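Local coordinates for protein similar to hydroxylamine oxidoreductase (Kuenenia stuttgartiensis, PDB 6H5L) that probably acts as an oxidoreductase, a multi-heme c subunit of a 60-heme reductase complex from an anammox bacterium, at residues L312-S317 against L376-Q381. Numbering follows the deposited sequence.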
loop_
_atom_site.group_PDB
_atom_site.type_symbol
_atom_site.label_atom_id
_atom_site.label_comp_id
_atom_site.label_asym_id
_atom_site.label_seq_id
_atom_site.Cartn_x
_atom_site.Cartn_y
_atom_site.Cartn_z
ATOM N N LEU A 312 -51.467 -32.651 26.494
ATOM C CA LEU A 312 -51.410 -34.098 26.360
ATOM C C LEU A 312 -52.174 -34.763 27.494
ATOM O O LEU A 312 -52.264 -34.232 28.605
ATOM C CB LEU A 312 -49.962 -34.614 26.348
ATOM C CG LEU A 312 -49.155 -34.400 25.069
ATOM C CD1 LEU A 312 -47.760 -34.993 25.213
ATOM C CD2 LEU A 312 -49.876 -35.004 23.876
ATOM N N GLU A 313 -52.719 -35.939 27.198
ATOM C CA GLU A 313 -53.396 -36.773 28.182
ATOM C C GLU A 313 -52.454 -37.904 28.575
ATOM O O GLU A 313 -52.111 -38.748 27.740
ATOM C CB GLU A 313 -54.705 -37.322 27.615
ATOM C CG GLU A 313 -55.498 -38.185 28.577
ATOM C CD GLU A 313 -56.628 -37.428 29.246
ATOM O OE1 GLU A 313 -56.549 -36.184 29.333
ATOM O OE2 GLU A 313 -57.600 -38.084 29.679
ATOM N N TYR A 314 -52.036 -37.919 29.838
ATOM C CA TYR A 314 -51.013 -38.839 30.307
ATOM C C TYR A 314 -51.637 -40.050 30.990
ATOM O O TYR A 314 -52.732 -39.976 31.552
ATOM C CB TYR A 314 -50.055 -38.136 31.271
ATOM C CG TYR A 314 -49.419 -36.900 30.680
ATOM C CD1 TYR A 314 -48.257 -36.987 29.922
ATOM C CD2 TYR A 314 -49.989 -35.649 30.866
ATOM C CE1 TYR A 314 -47.678 -35.858 29.373
ATOM C CE2 TYR A 314 -49.419 -34.518 30.323
ATOM C CZ TYR A 314 -48.264 -34.626 29.578
ATOM O OH TYR A 314 -47.699 -33.495 29.038
ATOM N N THR A 315 -50.919 -41.171 30.933
ATOM C CA THR A 315 -51.355 -42.410 31.563
ATOM C C THR A 315 -50.675 -42.668 32.899
ATOM O O THR A 315 -51.256 -43.339 33.757
ATOM C CB THR A 315 -51.098 -43.601 30.632
ATOM O OG1 THR A 315 -49.687 -43.824 30.516
ATOM C CG2 THR A 315 -51.673 -43.325 29.253
ATOM N N SER A 316 -49.465 -42.149 33.092
ATOM C CA SER A 316 -48.773 -42.265 34.369
ATOM C C SER A 316 -49.277 -41.168 35.305
ATOM O O SER A 316 -50.261 -40.483 35.022
ATOM C CB SER A 316 -47.262 -42.196 34.162
ATOM O OG SER A 316 -46.870 -40.921 33.683
ATOM N N SER A 317 -48.596 -40.982 36.437
ATOM C CA SER A 317 -48.976 -39.923 37.366
ATOM C C SER A 317 -48.697 -38.526 36.824
ATOM O O SER A 317 -48.997 -37.545 37.515
ATOM C CB SER A 317 -48.262 -40.118 38.705
ATOM O OG SER A 317 -46.873 -40.316 38.521
ATOM N N LEU A 376 -43.859 -40.566 24.634
ATOM C CA LEU A 376 -42.996 -41.730 24.809
ATOM C C LEU A 376 -42.475 -41.821 26.237
ATOM O O LEU A 376 -42.379 -42.916 26.805
ATOM C CB LEU A 376 -41.835 -41.670 23.816
ATOM C CG LEU A 376 -40.884 -42.869 23.769
ATOM C CD1 LEU A 376 -41.627 -44.127 23.350
ATOM C CD2 LEU A 376 -39.719 -42.596 22.829
ATOM N N ALA A 377 -42.136 -40.678 26.837
ATOM C CA ALA A 377 -41.665 -40.679 28.217
ATOM C C ALA A 377 -42.780 -41.053 29.185
ATOM O O ALA A 377 -42.543 -41.760 30.171
ATOM C CB ALA A 377 -41.078 -39.313 28.570
ATOM N N ASP A 378 -44.005 -40.594 28.917
ATOM C CA ASP A 378 -45.130 -40.940 29.779
ATOM C C ASP A 378 -45.416 -42.438 29.745
ATOM O O ASP A 378 -45.739 -43.036 30.778
ATOM C CB ASP A 378 -46.368 -40.146 29.365
ATOM C CG ASP A 378 -47.640 -40.681 29.994
ATOM O OD1 ASP A 378 -47.754 -40.638 31.237
ATOM O OD2 ASP A 378 -48.524 -41.144 29.242
ATOM N N GLN A 379 -45.305 -43.059 28.569
ATOM C CA GLN A 379 -45.526 -44.498 28.472
ATOM C C GLN A 379 -44.477 -45.270 29.261
ATOM O O GLN A 379 -44.784 -46.293 29.884
ATOM C CB GLN A 379 -45.527 -44.928 27.005
ATOM C CG GLN A 379 -46.713 -44.399 26.211
ATOM C CD GLN A 379 -46.491 -44.456 24.711
ATOM O OE1 GLN A 379 -45.354 -44.495 24.240
ATOM N NE2 GLN A 379 -47.581 -44.456 23.952
ATOM N N ALA A 380 -43.229 -44.796 29.244
ATOM C CA ALA A 380 -42.184 -45.447 30.027
ATOM C C ALA A 380 -42.414 -45.260 31.521
ATOM O O ALA A 380 -42.159 -46.173 32.313
ATOM C CB ALA A 380 -40.812 -44.908 29.626
ATOM N N GLN A 381 -42.896 -44.081 31.926
ATOM C CA GLN A 381 -43.169 -43.845 33.340
ATOM C C GLN A 381 -44.332 -44.695 33.836
ATOM O O GLN A 381 -44.359 -45.080 35.011
ATOM C CB GLN A 381 -43.447 -42.361 33.583
ATOM C CG GLN A 381 -43.509 -41.975 35.053
ATOM C CD GLN A 381 -43.599 -40.475 35.264
ATOM O OE1 GLN A 381 -42.942 -39.697 34.573
ATOM N NE2 GLN A 381 -44.420 -40.063 36.222
#
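D378, on helix 356-389, receives two successive backbone amides of the loop 312-317 on the two oxygens of its carboxylate. T315 N donates to OD2 of D378 at 2.9 Å with an N-H...O angle of 171°. S316 N donates to OD1 of D378, also at 2.9 Å and at 164°. Both approach on the syn side and close to the carboxylate plane, so one carboxylate bridges two consecutive peptide N-H groups, which limits its rotation. CG of D378 stands anti to its own backbone N (chi1 167°), which carries the carboxylate out to the loop. OD1 of D378 accepts a second hydrogen bond, from S316 OG at 2.6 Å, arriving nearly in line with the C-O bond. T315 OG1 lies 3.2 Å from OD2 of D378. Beside these bonds, CB of D378 meets the edge of the Y314 ring, 3.7 Å from CD1 of Y314, while the Y314 hydroxyl bonds to the P309 carbonyl. Without the carboxylate, as with an alanine here, the amides of T315 and S316 would probably lose their shared acceptor and this part of the loop be freed to shift.

One turn on, Q381 lays its aliphatic chain against S316, with CB of Q381 3.7 Å from OG of S316. Its amide is anchored elsewhere, to Y460 and E385, and E385 also accepts from S317 N. Within this multi-haem cytochrome region, the loop before helix 337-350 is thus tied to helix 356-389 chiefly through D378, with E385 taking the next amide; the buried negative charge of D378 is likely to be stabilised by peptide N-H groups and a hydroxyl.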